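Local coordinates for protein chloromuconate cycloisomerase (Rhodococcus opacus, PDB 4M0X) that belongs to the enolase superfamily of two-domain barrel enzymes and binds a manganese(II) ion, at residues D125-L130 / A311-T316; M8-V13 / T65-I70; I135-A140 / V159-F164; D14-R19 / L331-V336; R179-L184 / A214-T219. One frame throughout, in Å; residues are numbered along the deposited sequence.

Interaction 1: residues D125-L130 / A311-T316; sequences DLLGGL and AQLYGT
Leu127 and Thr316 cross at about a right angle where the capping domain of this enolase-superfamily protein meets helix 304-316 of the barrel. Leu127 CD2 comes to 3.4 Å from Thr316 OG1, while Leu127 CB lies 3.7 Å from Thr316 CG2, so the leucine branch lies across both arms of the threonine. The same methyl reaches one turn back along the helix, with Leu127 CD2 4.1 Å from Leu313 CD1. At the other end of the segment Leu130 works mainly through one branch: its CD2 sits 3.9 Å from Gly315 CA, where the helix offers bare backbone. The main chain takes part too, since Leu130 CA makes a CH...O contact of 3.5 Å with Gly315 O.

What sets Leu127 and Leu130 on the helix is a Schellman motif: the chain leaves helix 123-126 at Gly128, whose phi is positive (109°), and Gly128 N bonds back to Asp125 O. Farther out, Leu278 of helix 278-291 touches both Leu127 and Leu313. Gln312 turns its OE1 to Ser124 N, a second tie between the two parts, and Arg131 NE bonds Thr316 O. Packing between Leu126 and Leu126 of a second subunit brings the assembly close to this joint.

The rotation of Thr316 is fixed from within its own helix. With chi1 at 77°, OG1 donates to Leu313 O at 2.9 Å in the carbonyl plane, on a lone pair, and Leu313 O also accepts from Thr316 N.

Interaction 2: residues M8-V13 / T65-I70; sequences MSATIV and TIKTII
Ala10 of strand 8-13 faces Lys67 of helix 65-70, their CA atoms 5.7 Å apart, and the two segments run almost exactly antiparallel, at 174° with axes 8.4 Å apart at closest approach. This is helix-on-sheet packing in the N-terminal alpha/beta capping domain of the enolase superfamily, where helix 63-74 lies against the antiparallel sheet that contains strand 5-17.

Met8 and Ala10 turn their CB to the helix, and Ile12 reaches it with the end of its side chain. Ala10 offers just its methyl, and the small side chain lets the helix settle close: Ala10 CB is 3.9 Å from Ile70 CG2. Met8 approaches the same methyl from two residues earlier in the strand, its chain extended through SD and then bent, which leaves Met8 CE 4.1 Å from Ile70 CG2. The two side chains cross at about a right angle. Ile70 CG2, anti to its own backbone nitrogen, thus meets both a strand methyl and a thioether methyl. Ile107 of helix 101-118 also touches Met8, and Val34 of strand 27-40 touches Ala10.

At the other end Ile12 runs across the aliphatic part of Lys67, with Ile12 CD1 3.8 Å from Lys67 CD. Another face of the helix, with Thr65 and Ile69, packs on a third subunit.

The polar link is made by Lys67. Extended as far as CE, it bends at its last torsion, and its ammonium also forms a salt bridge to Asp71. Lys67 NZ donates to Ala10 O at 2.8 Å, tilted 17° from the carbonyl plane.

Interaction 3: residues I135-A140 / V159-F164; sequences IPITWA and VGHRSF
Ile137 gives its backbone oxygen to the His161 ring: ND1 donates to Ile137 O at 3.0 Å and 164°. The acceptor lies in the plane of the imidazole, yet the nitrogen stands well above the carbonyl plane, away from the lone pairs. The two side chains run side by side, with Ile137 CB 3.8 Å from His161 CE1. A water also donates to Ile137 O, and the same water accepts from Arg162 N at 2.7 Å, bridging the segments beside the histidine.

At Thr138 the contact becomes one of hydroxyls. Thr138 OG1 and Ser163 OG share a hydrogen bond of 2.8 Å, while Thr138 CG2, anti to the backbone nitrogen (OG1 at chi1 -76°), leans on Phe164 C at 3.6 Å.

Trp139 is bridged to Phe164 in parallel. Trp139 N donates to Ser163 O at 3.0 Å, and Phe164 CA approaches Trp139 O as a CH...O contact. Trp139 CB lies over one face of the His161 ring, toward its rim, and meets Phe164 CD2 obliquely at 4.0 Å. The indole itself leads away from this strand, its NE1 bonded to Glu152 and its ring in a cation-pi contact with Lys156.

Both of those partners belong to helix 146-159, the crossover of the beta-alpha-beta unit that joins strands 134-141 and 163-167. These are neighbouring strands of the barrel, and Cys324 of strand 323-324 lies against Ile137.

Interaction 4: residues D14-R19 / L331-V336; sequences DLPSRR and LLIDEV
Leu331 lies against Arg18 and Arg19, where the chain turns a corner after strand 5-17. Its CD1 sits over the centre of the Arg19 guanidinium, 3.9 Å from Arg19 NH2, while Arg19 NE forms a salt bridge with Glu152. The Leu331 carbonyl receives Arg18 N at 2.7 Å, almost along the C=O axis.

Leu332 pairs with Ser17 in a single backbone bridge. Its carbonyl oxygen takes a weak bond from Arg18 NH1 at 3.1 Å, and its side chain is buried, Leu332 CD1 meeting Leu15 CD1 at 3.9 Å.

Ile333 does two jobs. Its N donates to Pro16 O at 3.0 Å, and its side chain, with CG1 between the backbone N and the carbonyl carbon (chi1 53°), spreads CG1 and CD1 over the proline. The other branch, CG2, lies over the centre of the Arg18 guanidinium, whose edge is turned to the Leu332 carbonyl.

Asp334 points its carboxylate away to Arg364 and Tyr368, and OD1 also accepts Glu335 N. Its backbone oxygen lies 3.6 Å from Leu15 CD2. Glu335 adds its CA against Leu15 CD1 and sends its carboxylate to Ser304 N, and Val336 CG1 makes a looser touch on Leu15.

The loop after strand 323-324 thus runs back antiparallel along capping-domain strand 5-17, as in the enolase superfamily, where segments from both ends of the chain complete the capping domain.

Interaction 5: residues R179-L184 / A214-T219; sequences RVLDVL and ADAGVT
Leu184, Leu181 and Ala216 carry most of the apolar contact. Leu181 sets its CD2 methyl against Ala216 CB, and Leu184 CD1 reaches the same alanine methyl at 4.3 Å, so Ala216 is touched by two leucines. Val218 is the further partner, crossing Leu184 at about a right angle. Both groups lie anti to the carbonyl carbon of their own residue: Leu184 CG (chi1 -76°) directs the side chain toward the other segment, and Val218 CG2 meets Leu184 CD1 at 4.0 Å.

Side chain against backbone is the second kind. Leu184 CD2 lies 3.7 Å from Ala216 O, and the same methyl faces the peptide of Gly217.

No polar bond joins the two segments. Gly217 ends helix 203-215 in a Schellman motif, with positive phi (115°) and Gly217 N bonded to Ala214 O at 3.1 Å; this turn presents the Ala216 carbonyl to Leu184 and leads the chain on to Val218.

The contact joins two successive outer helices of the barrel, 173-183 and 203-215. Between them in sequence runs strand 192-196, whose Val193 touches both Leu184 and Val218, while Leu213 packs on Val180 and Leu181.

Interactions 1 and 4 both bring an early part of the chain against a late one, but differently: interaction 1 is buried and held by methyls against a helix end, whereas interaction 4 is only partly buried and rests on backbone bonds and covered guanidinium groups. Interaction 2 shares strand 5-17 with interaction 4, and Val13 touches Val336 where they meet. Inside the barrel, interaction 3 is buried and rich in polar bonds, while interaction 5 lies out among the helices and is purely apolar across its segments. Trp139 links interaction 3 to Leu331 and Arg19 of interaction 4, and Ile135 touches Tyr314 of interaction 1.

Interaction 1: residues D125-L130 / A311-T316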
# COMPACT_ATOMS: atom_id res chain seq x y z
N ASP A 125 -15.98 39.76 -8.27
CA ASP A 125 -15.25 40.10 -9.51
C ASP A 125 -13.77 39.77 -9.43
O ASP A 125 -13.26 39.05 -10.27
CB ASP A 125 -15.35 41.57 -9.88
CG ASP A 125 -16.69 41.95 -10.42
OD1 ASP A 125 -17.64 41.14 -10.32
OD2 ASP A 125 -16.78 43.08 -10.95
N LEU A 126 -13.10 40.29 -8.42
CA LEU A 126 -11.67 40.04 -8.28
C LEU A 126 -11.41 38.55 -8.40
O LEU A 126 -10.35 38.15 -8.90
CB LEU A 126 -11.13 40.61 -6.97
CG LEU A 126 -11.55 42.08 -6.74
CD1 LEU A 126 -10.87 42.69 -5.53
CD2 LEU A 126 -11.32 42.97 -7.95
N LEU A 127 -12.39 37.73 -8.02
CA LEU A 127 -12.25 36.28 -8.04
C LEU A 127 -12.50 35.59 -9.39
O LEU A 127 -12.23 34.40 -9.54
CB LEU A 127 -13.15 35.66 -6.96
CG LEU A 127 -12.43 35.26 -5.67
CD1 LEU A 127 -11.85 36.47 -4.94
CD2 LEU A 127 -13.36 34.49 -4.74
N GLY A 128 -13.02 36.32 -10.36
CA GLY A 128 -13.49 35.70 -11.60
C GLY A 128 -15.01 35.66 -11.81
O GLY A 128 -15.48 35.04 -12.75
N GLY A 129 -15.76 36.35 -10.96
CA GLY A 129 -17.18 36.58 -11.24
C GLY A 129 -18.12 35.52 -10.69
O GLY A 129 -17.73 34.36 -10.58
N LEU A 130 -19.34 35.92 -10.34
CA LEU A 130 -20.32 34.98 -9.78
C LEU A 130 -20.67 33.94 -10.82
O LEU A 130 -20.69 34.26 -11.99
CB LEU A 130 -21.60 35.71 -9.37
CG LEU A 130 -21.65 36.69 -8.21
CD1 LEU A 130 -22.99 37.42 -8.25
CD2 LEU A 130 -21.46 35.98 -6.89
N ALA A 311 -20.76 34.66 1.07
CA ALA A 311 -21.78 34.48 0.04
C ALA A 311 -21.18 34.71 -1.35
O ALA A 311 -21.46 33.97 -2.30
CB ALA A 311 -22.97 35.39 0.28
N GLN A 312 -20.33 35.72 -1.46
CA GLN A 312 -19.67 36.00 -2.72
C GLN A 312 -18.72 34.85 -3.10
O GLN A 312 -18.78 34.34 -4.21
CB GLN A 312 -18.97 37.36 -2.70
CG GLN A 312 -19.91 38.50 -3.04
CD GLN A 312 -19.24 39.85 -2.98
OE1 GLN A 312 -18.09 40.02 -3.38
NE2 GLN A 312 -19.97 40.84 -2.48
N LEU A 313 -17.87 34.45 -2.16
CA LEU A 313 -17.02 33.28 -2.36
C LEU A 313 -17.82 32.12 -2.97
O LEU A 313 -17.52 31.64 -4.08
CB LEU A 313 -16.40 32.83 -1.04
CG LEU A 313 -15.64 31.51 -1.09
CD1 LEU A 313 -14.43 31.62 -2.01
CD2 LEU A 313 -15.19 31.10 0.30
N TYR A 314 -18.86 31.71 -2.23
CA TYR A 314 -19.69 30.56 -2.60
C TYR A 314 -20.31 30.76 -3.97
O TYR A 314 -20.44 29.82 -4.73
CB TYR A 314 -20.75 30.30 -1.54
CG TYR A 314 -20.24 30.13 -0.11
CD1 TYR A 314 -18.88 30.00 0.17
CD2 TYR A 314 -21.14 30.05 0.97
CE1 TYR A 314 -18.42 29.83 1.46
CE2 TYR A 314 -20.68 29.88 2.28
CZ TYR A 314 -19.31 29.77 2.52
OH TYR A 314 -18.80 29.60 3.79
N GLY A 315 -20.68 31.99 -4.31
CA GLY A 315 -21.13 32.29 -5.66
C GLY A 315 -20.04 32.23 -6.74
O GLY A 315 -20.37 32.04 -7.93
N THR A 316 -18.77 32.40 -6.38
CA THR A 316 -17.73 32.24 -7.39
C THR A 316 -17.41 30.78 -7.60
O THR A 316 -16.86 30.41 -8.60
CB THR A 316 -16.41 33.02 -7.11
OG1 THR A 316 -15.62 32.36 -6.12
CG2 THR A 316 -16.64 34.47 -6.71

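Interaction 2: residues M8-V13 / T65-I70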
# COMPACT_ATOMS: atom_id res chain seq x y z
N MET A 8 -5.98 50.38 12.03
CA MET A 8 -6.74 49.15 12.08
C MET A 8 -7.18 48.97 13.51
O MET A 8 -6.34 48.89 14.41
CB MET A 8 -5.89 47.96 11.62
CG MET A 8 -6.57 46.62 11.85
SD MET A 8 -5.63 45.21 11.24
CE MET A 8 -4.19 45.19 12.31
N SER A 9 -8.49 48.95 13.72
CA SER A 9 -9.09 48.68 15.03
C SER A 9 -9.80 47.32 15.05
O SER A 9 -10.33 46.86 14.02
CB SER A 9 -10.08 49.78 15.36
OG SER A 9 -11.20 49.66 14.51
N ALA A 10 -9.82 46.70 16.22
CA ALA A 10 -10.50 45.42 16.43
C ALA A 10 -11.42 45.51 17.68
O ALA A 10 -10.95 45.52 18.83
CB ALA A 10 -9.48 44.30 16.57
N THR A 11 -12.72 45.57 17.43
CA THR A 11 -13.72 45.83 18.46
C THR A 11 -14.66 44.64 18.64
O THR A 11 -15.31 44.19 17.67
CB THR A 11 -14.67 46.96 18.03
OG1 THR A 11 -13.92 48.15 17.73
CG2 THR A 11 -15.71 47.22 19.10
N ILE A 12 -14.75 44.18 19.89
CA ILE A 12 -15.59 43.06 20.27
C ILE A 12 -17.09 43.50 20.26
O ILE A 12 -17.47 44.46 20.94
CB ILE A 12 -15.09 42.48 21.62
CG1 ILE A 12 -13.63 42.03 21.50
CG2 ILE A 12 -15.93 41.31 22.12
CD1 ILE A 12 -12.91 41.87 22.84
N VAL A 13 -17.91 42.82 19.45
CA VAL A 13 -19.33 43.16 19.32
C VAL A 13 -20.24 42.00 19.74
O VAL A 13 -19.98 40.83 19.43
CB VAL A 13 -19.67 43.51 17.87
CG1 VAL A 13 -21.17 43.80 17.72
CG2 VAL A 13 -18.79 44.62 17.36
N THR A 65 -9.34 36.78 22.79
CA THR A 65 -7.95 36.56 22.39
C THR A 65 -7.71 36.95 20.96
O THR A 65 -6.57 37.29 20.58
CB THR A 65 -7.51 35.11 22.57
OG1 THR A 65 -8.23 34.28 21.65
CG2 THR A 65 -7.74 34.66 23.98
N ILE A 66 -8.77 36.92 20.15
CA ILE A 66 -8.63 37.35 18.76
C ILE A 66 -8.21 38.81 18.74
O ILE A 66 -7.20 39.15 18.12
CB ILE A 66 -9.89 37.14 17.90
CG1 ILE A 66 -10.00 35.69 17.44
CG2 ILE A 66 -9.89 38.04 16.68
CD1 ILE A 66 -11.45 35.32 17.21
N LYS A 67 -8.95 39.65 19.47
CA LYS A 67 -8.62 41.06 19.53
C LYS A 67 -7.14 41.25 19.84
O LYS A 67 -6.43 41.94 19.11
CB LYS A 67 -9.46 41.80 20.57
CG LYS A 67 -9.07 43.26 20.69
CD LYS A 67 -9.95 44.03 21.66
CE LYS A 67 -9.35 45.38 22.06
NZ LYS A 67 -9.25 46.34 20.93
N THR A 68 -6.66 40.58 20.89
CA THR A 68 -5.29 40.75 21.33
C THR A 68 -4.27 40.38 20.27
O THR A 68 -3.29 41.10 20.11
CB THR A 68 -5.04 39.97 22.61
OG1 THR A 68 -5.97 40.44 23.57
CG2 THR A 68 -3.63 40.21 23.14
N ILE A 69 -4.50 39.28 19.55
CA ILE A 69 -3.57 38.79 18.52
C ILE A 69 -3.53 39.79 17.39
O ILE A 69 -2.46 40.12 16.86
CB ILE A 69 -3.98 37.40 18.01
CG1 ILE A 69 -3.60 36.31 19.02
CG2 ILE A 69 -3.33 37.08 16.68
CD1 ILE A 69 -2.11 36.20 19.28
N ILE A 70 -4.71 40.28 17.05
CA ILE A 70 -4.81 41.31 16.03
C ILE A 70 -4.08 42.58 16.49
O ILE A 70 -3.13 43.01 15.81
CB ILE A 70 -6.27 41.56 15.63
CG1 ILE A 70 -6.80 40.35 14.85
CG2 ILE A 70 -6.39 42.80 14.78
CD1 ILE A 70 -8.30 40.29 14.68

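Interaction 3: residues I135-A140 / V159-F164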
# COMPACT_ATOMS: atom_id res chain seq x y z
N ILE A 135 -28.38 31.42 -3.71
CA ILE A 135 -28.06 30.09 -3.20
C ILE A 135 -29.18 29.50 -2.32
O ILE A 135 -29.69 30.20 -1.45
CB ILE A 135 -26.76 30.07 -2.39
CG1 ILE A 135 -25.81 31.17 -2.88
CG2 ILE A 135 -26.15 28.68 -2.48
CD1 ILE A 135 -24.47 31.20 -2.17
N PRO A 136 -29.56 28.23 -2.53
CA PRO A 136 -30.58 27.73 -1.58
C PRO A 136 -29.91 27.51 -0.22
O PRO A 136 -28.76 27.05 -0.15
CB PRO A 136 -31.04 26.40 -2.20
CG PRO A 136 -30.47 26.38 -3.60
CD PRO A 136 -29.20 27.22 -3.53
N ILE A 137 -30.61 27.86 0.85
CA ILE A 137 -30.06 27.77 2.20
C ILE A 137 -30.44 26.44 2.91
O ILE A 137 -31.56 25.94 2.77
CB ILE A 137 -30.49 29.00 2.98
CG1 ILE A 137 -29.91 30.23 2.29
CG2 ILE A 137 -29.96 28.99 4.40
CD1 ILE A 137 -28.39 30.27 2.26
N THR A 138 -29.47 25.84 3.60
CA THR A 138 -29.74 24.66 4.41
C THR A 138 -30.00 25.14 5.83
O THR A 138 -29.13 25.79 6.43
CB THR A 138 -28.57 23.67 4.40
OG1 THR A 138 -28.57 22.96 3.15
CG2 THR A 138 -28.69 22.66 5.50
N TRP A 139 -31.20 24.85 6.33
CA TRP A 139 -31.59 25.27 7.66
C TRP A 139 -31.06 24.33 8.72
O TRP A 139 -31.35 23.12 8.71
CB TRP A 139 -33.12 25.33 7.82
CG TRP A 139 -33.47 25.91 9.16
CD1 TRP A 139 -33.89 25.24 10.25
CD2 TRP A 139 -33.33 27.28 9.55
NE1 TRP A 139 -34.04 26.09 11.30
CE2 TRP A 139 -33.71 27.36 10.91
CE3 TRP A 139 -32.93 28.46 8.89
CZ2 TRP A 139 -33.72 28.57 11.62
CZ3 TRP A 139 -32.93 29.67 9.60
CH2 TRP A 139 -33.33 29.71 10.94
N ALA A 140 -30.29 24.87 9.66
CA ALA A 140 -29.75 24.05 10.72
C ALA A 140 -30.52 24.20 12.03
O ALA A 140 -30.43 25.23 12.72
CB ALA A 140 -28.24 24.28 10.90
N VAL A 159 -41.65 28.23 4.42
CA VAL A 159 -40.99 29.36 3.77
C VAL A 159 -40.21 28.96 2.51
O VAL A 159 -40.03 29.79 1.61
CB VAL A 159 -40.14 30.23 4.75
CG1 VAL A 159 -40.59 30.00 6.20
CG2 VAL A 159 -38.64 30.00 4.58
N GLY A 160 -39.79 27.69 2.44
CA GLY A 160 -39.32 27.13 1.17
C GLY A 160 -38.16 26.16 1.18
O GLY A 160 -37.91 25.49 0.18
N HIS A 161 -37.44 26.08 2.30
CA HIS A 161 -36.31 25.15 2.45
C HIS A 161 -36.64 23.68 2.13
O HIS A 161 -37.65 23.15 2.56
CB HIS A 161 -35.74 25.25 3.86
CG HIS A 161 -35.29 26.62 4.24
ND1 HIS A 161 -34.00 27.06 4.05
CD2 HIS A 161 -35.97 27.67 4.75
CE1 HIS A 161 -33.90 28.32 4.45
NE2 HIS A 161 -35.09 28.71 4.88
N ARG A 162 -35.76 23.05 1.35
CA ARG A 162 -35.82 21.62 1.09
C ARG A 162 -34.49 20.97 1.52
O ARG A 162 -34.13 19.88 1.04
CB ARG A 162 -36.10 21.39 -0.40
N SER A 163 -33.77 21.64 2.41
CA SER A 163 -32.45 21.16 2.84
C SER A 163 -32.19 21.47 4.32
O SER A 163 -32.36 22.61 4.76
CB SER A 163 -31.36 21.76 1.95
OG SER A 163 -30.20 20.95 1.96
N PHE A 164 -31.78 20.46 5.08
CA PHE A 164 -31.66 20.60 6.56
C PHE A 164 -30.41 20.00 7.20
O PHE A 164 -29.76 19.10 6.65
CB PHE A 164 -32.92 20.08 7.27
CG PHE A 164 -34.18 20.61 6.68
CD1 PHE A 164 -34.77 19.97 5.59
CD2 PHE A 164 -34.74 21.78 7.16
CE1 PHE A 164 -35.92 20.48 5.00
CE2 PHE A 164 -35.88 22.30 6.57
CZ PHE A 164 -36.48 21.65 5.50
O HOH W 1 -33.31 24.04 0.73

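Interaction 4: residues D14-R19 / L331-V336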
# COMPACT_ATOMS: atom_id res chain seq x y z
N ASP A 14 -21.31 42.29 20.46
CA ASP A 14 -22.22 41.21 20.85
C ASP A 14 -23.51 41.48 20.15
O ASP A 14 -24.01 42.59 20.21
CB ASP A 14 -22.47 41.14 22.36
CG ASP A 14 -21.22 40.80 23.19
OD1 ASP A 14 -20.50 39.78 22.92
OD2 ASP A 14 -20.98 41.56 24.16
N LEU A 15 -24.05 40.48 19.48
CA LEU A 15 -25.25 40.69 18.68
C LEU A 15 -26.43 39.87 19.15
O LEU A 15 -26.34 38.65 19.25
CB LEU A 15 -24.97 40.41 17.19
CG LEU A 15 -24.05 41.44 16.52
CD1 LEU A 15 -23.87 41.11 15.05
CD2 LEU A 15 -24.59 42.86 16.69
N PRO A 16 -27.54 40.55 19.44
CA PRO A 16 -28.77 39.88 19.88
C PRO A 16 -29.23 38.84 18.86
O PRO A 16 -29.30 39.13 17.68
CB PRO A 16 -29.76 41.03 19.97
CG PRO A 16 -29.29 41.98 18.93
CD PRO A 16 -27.79 41.95 19.11
N SER A 17 -29.53 37.64 19.33
CA SER A 17 -29.86 36.52 18.44
C SER A 17 -31.24 35.93 18.70
O SER A 17 -31.61 35.71 19.84
CB SER A 17 -28.81 35.43 18.59
OG SER A 17 -29.41 34.19 18.33
N ARG A 18 -31.96 35.64 17.62
CA ARG A 18 -33.39 35.28 17.66
C ARG A 18 -33.74 34.05 18.51
O ARG A 18 -34.82 33.99 19.10
CB ARG A 18 -33.93 35.13 16.24
CG ARG A 18 -35.41 35.41 16.11
CD ARG A 18 -35.82 35.52 14.65
NE ARG A 18 -35.90 36.90 14.17
CZ ARG A 18 -34.90 37.54 13.57
NH1 ARG A 18 -33.73 36.95 13.38
NH2 ARG A 18 -35.07 38.80 13.15
N ARG A 19 -32.85 33.06 18.57
CA ARG A 19 -33.01 31.91 19.47
C ARG A 19 -31.63 31.38 19.90
O ARG A 19 -30.62 31.63 19.23
CB ARG A 19 -33.90 30.80 18.86
CG ARG A 19 -33.51 30.27 17.48
CD ARG A 19 -34.05 28.86 17.25
NE ARG A 19 -33.51 28.20 16.06
CZ ARG A 19 -32.26 27.74 15.91
NH1 ARG A 19 -31.36 27.88 16.88
NH2 ARG A 19 -31.90 27.15 14.77
N LEU A 331 -31.02 34.64 11.48
CA LEU A 331 -31.25 34.52 12.92
C LEU A 331 -30.79 35.67 13.85
O LEU A 331 -31.07 35.62 15.06
CB LEU A 331 -30.62 33.22 13.43
CG LEU A 331 -31.46 31.96 13.22
CD1 LEU A 331 -30.73 30.80 13.89
CD2 LEU A 331 -32.90 32.10 13.73
N LEU A 332 -30.06 36.66 13.35
CA LEU A 332 -29.69 37.81 14.18
C LEU A 332 -30.82 38.84 14.16
O LEU A 332 -31.42 39.01 13.11
CB LEU A 332 -28.40 38.44 13.66
CG LEU A 332 -27.17 37.53 13.61
CD1 LEU A 332 -25.93 38.31 13.23
CD2 LEU A 332 -26.95 36.80 14.93
N ILE A 333 -31.16 39.47 15.30
CA ILE A 333 -32.16 40.55 15.28
C ILE A 333 -31.56 41.90 14.95
O ILE A 333 -32.28 42.78 14.50
CB ILE A 333 -33.12 40.65 16.50
CG1 ILE A 333 -32.38 40.70 17.81
CG2 ILE A 333 -34.11 39.50 16.51
CD1 ILE A 333 -32.55 39.42 18.63
N ASP A 334 -30.25 42.06 15.10
CA ASP A 334 -29.59 43.28 14.66
C ASP A 334 -28.11 43.04 14.36
O ASP A 334 -27.56 42.02 14.75
CB ASP A 334 -29.74 44.37 15.71
CG ASP A 334 -29.63 45.78 15.14
OD1 ASP A 334 -29.05 46.01 14.06
OD2 ASP A 334 -30.12 46.70 15.83
N GLU A 335 -27.47 43.98 13.66
CA GLU A 335 -26.15 43.77 13.05
C GLU A 335 -25.30 45.05 13.07
O GLU A 335 -25.75 46.07 13.54
CB GLU A 335 -26.31 43.25 11.62
CG GLU A 335 -27.15 41.98 11.53
CD GLU A 335 -26.67 40.97 10.47
OE1 GLU A 335 -25.40 40.85 10.28
OE2 GLU A 335 -27.57 40.30 9.86
N VAL A 336 -24.06 44.98 12.60
CA VAL A 336 -23.29 46.23 12.44
C VAL A 336 -23.22 46.70 10.98
O VAL A 336 -22.44 47.57 10.63
CB VAL A 336 -21.90 46.24 13.15
CG1 VAL A 336 -22.06 45.93 14.63
CG2 VAL A 336 -20.90 45.29 12.52

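Interaction 5: residues R179-L184 / A214-T219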
# COMPACT_ATOMS: atom_id res chain seq x y z
N ARG A 179 -33.83 11.28 19.21
CA ARG A 179 -34.30 12.65 19.03
C ARG A 179 -34.34 13.03 17.56
O ARG A 179 -35.33 13.57 17.08
CB ARG A 179 -33.41 13.63 19.81
CG ARG A 179 -33.76 15.10 19.60
CD ARG A 179 -32.80 16.00 20.37
NE ARG A 179 -31.43 15.97 19.84
CZ ARG A 179 -30.96 16.77 18.88
NH1 ARG A 179 -31.73 17.70 18.30
NH2 ARG A 179 -29.69 16.66 18.50
N VAL A 180 -33.27 12.74 16.84
CA VAL A 180 -33.20 13.17 15.45
C VAL A 180 -34.15 12.35 14.59
O VAL A 180 -34.80 12.90 13.69
CB VAL A 180 -31.76 13.17 14.91
CG1 VAL A 180 -31.72 13.42 13.42
CG2 VAL A 180 -30.98 14.24 15.63
N LEU A 181 -34.25 11.05 14.89
CA LEU A 181 -35.15 10.18 14.15
C LEU A 181 -36.58 10.69 14.32
O LEU A 181 -37.41 10.55 13.42
CB LEU A 181 -35.05 8.72 14.61
CG LEU A 181 -33.83 7.86 14.24
CD1 LEU A 181 -33.77 6.64 15.15
CD2 LEU A 181 -33.80 7.40 12.80
N ASP A 182 -36.85 11.29 15.48
CA ASP A 182 -38.16 11.83 15.77
C ASP A 182 -38.52 12.89 14.77
O ASP A 182 -39.56 12.80 14.14
CB ASP A 182 -38.22 12.43 17.17
CG ASP A 182 -38.76 11.47 18.19
OD1 ASP A 182 -38.57 10.24 18.02
OD2 ASP A 182 -39.37 11.96 19.17
N VAL A 183 -37.64 13.88 14.63
CA VAL A 183 -37.90 15.02 13.75
C VAL A 183 -37.94 14.63 12.29
O VAL A 183 -38.69 15.21 11.52
CB VAL A 183 -36.84 16.10 13.94
CG1 VAL A 183 -37.14 17.27 13.02
CG2 VAL A 183 -36.79 16.55 15.39
N LEU A 184 -37.15 13.63 11.92
CA LEU A 184 -37.12 13.11 10.57
C LEU A 184 -38.43 12.46 10.16
O LEU A 184 -38.66 12.18 8.97
CB LEU A 184 -36.00 12.09 10.44
CG LEU A 184 -34.57 12.59 10.36
CD1 LEU A 184 -33.63 11.60 11.00
CD2 LEU A 184 -34.24 12.80 8.89
N ALA A 214 -29.23 6.93 8.28
CA ALA A 214 -29.26 7.00 6.81
C ALA A 214 -30.53 6.31 6.33
O ALA A 214 -31.19 6.79 5.40
CB ALA A 214 -28.02 6.36 6.20
N ASP A 215 -30.88 5.20 6.98
CA ASP A 215 -32.14 4.51 6.71
C ASP A 215 -33.34 5.45 6.88
O ASP A 215 -34.27 5.39 6.09
CB ASP A 215 -32.27 3.27 7.62
CG ASP A 215 -31.30 2.16 7.23
OD1 ASP A 215 -30.59 2.29 6.20
OD2 ASP A 215 -31.24 1.15 7.98
N ALA A 216 -33.30 6.31 7.89
CA ALA A 216 -34.39 7.28 8.15
C ALA A 216 -34.34 8.57 7.33
O ALA A 216 -35.15 9.46 7.54
CB ALA A 216 -34.45 7.61 9.63
N GLY A 217 -33.37 8.69 6.43
CA GLY A 217 -33.35 9.82 5.49
C GLY A 217 -32.20 10.80 5.61
O GLY A 217 -32.10 11.75 4.84
N VAL A 218 -31.32 10.57 6.59
CA VAL A 218 -30.12 11.40 6.72
C VAL A 218 -29.27 11.14 5.52
O VAL A 218 -29.06 10.00 5.12
CB VAL A 218 -29.33 11.12 8.01
CG1 VAL A 218 -27.94 11.73 7.91
CG2 VAL A 218 -30.08 11.70 9.18
N THR A 219 -28.74 12.22 4.97
CA THR A 219 -28.22 12.23 3.64
C THR A 219 -26.71 12.45 3.54
O THR A 219 -26.05 12.06 2.54
CB THR A 219 -29.04 13.20 2.81
OG1 THR A 219 -29.60 12.43 1.77
CG2 THR A 219 -28.24 14.33 2.19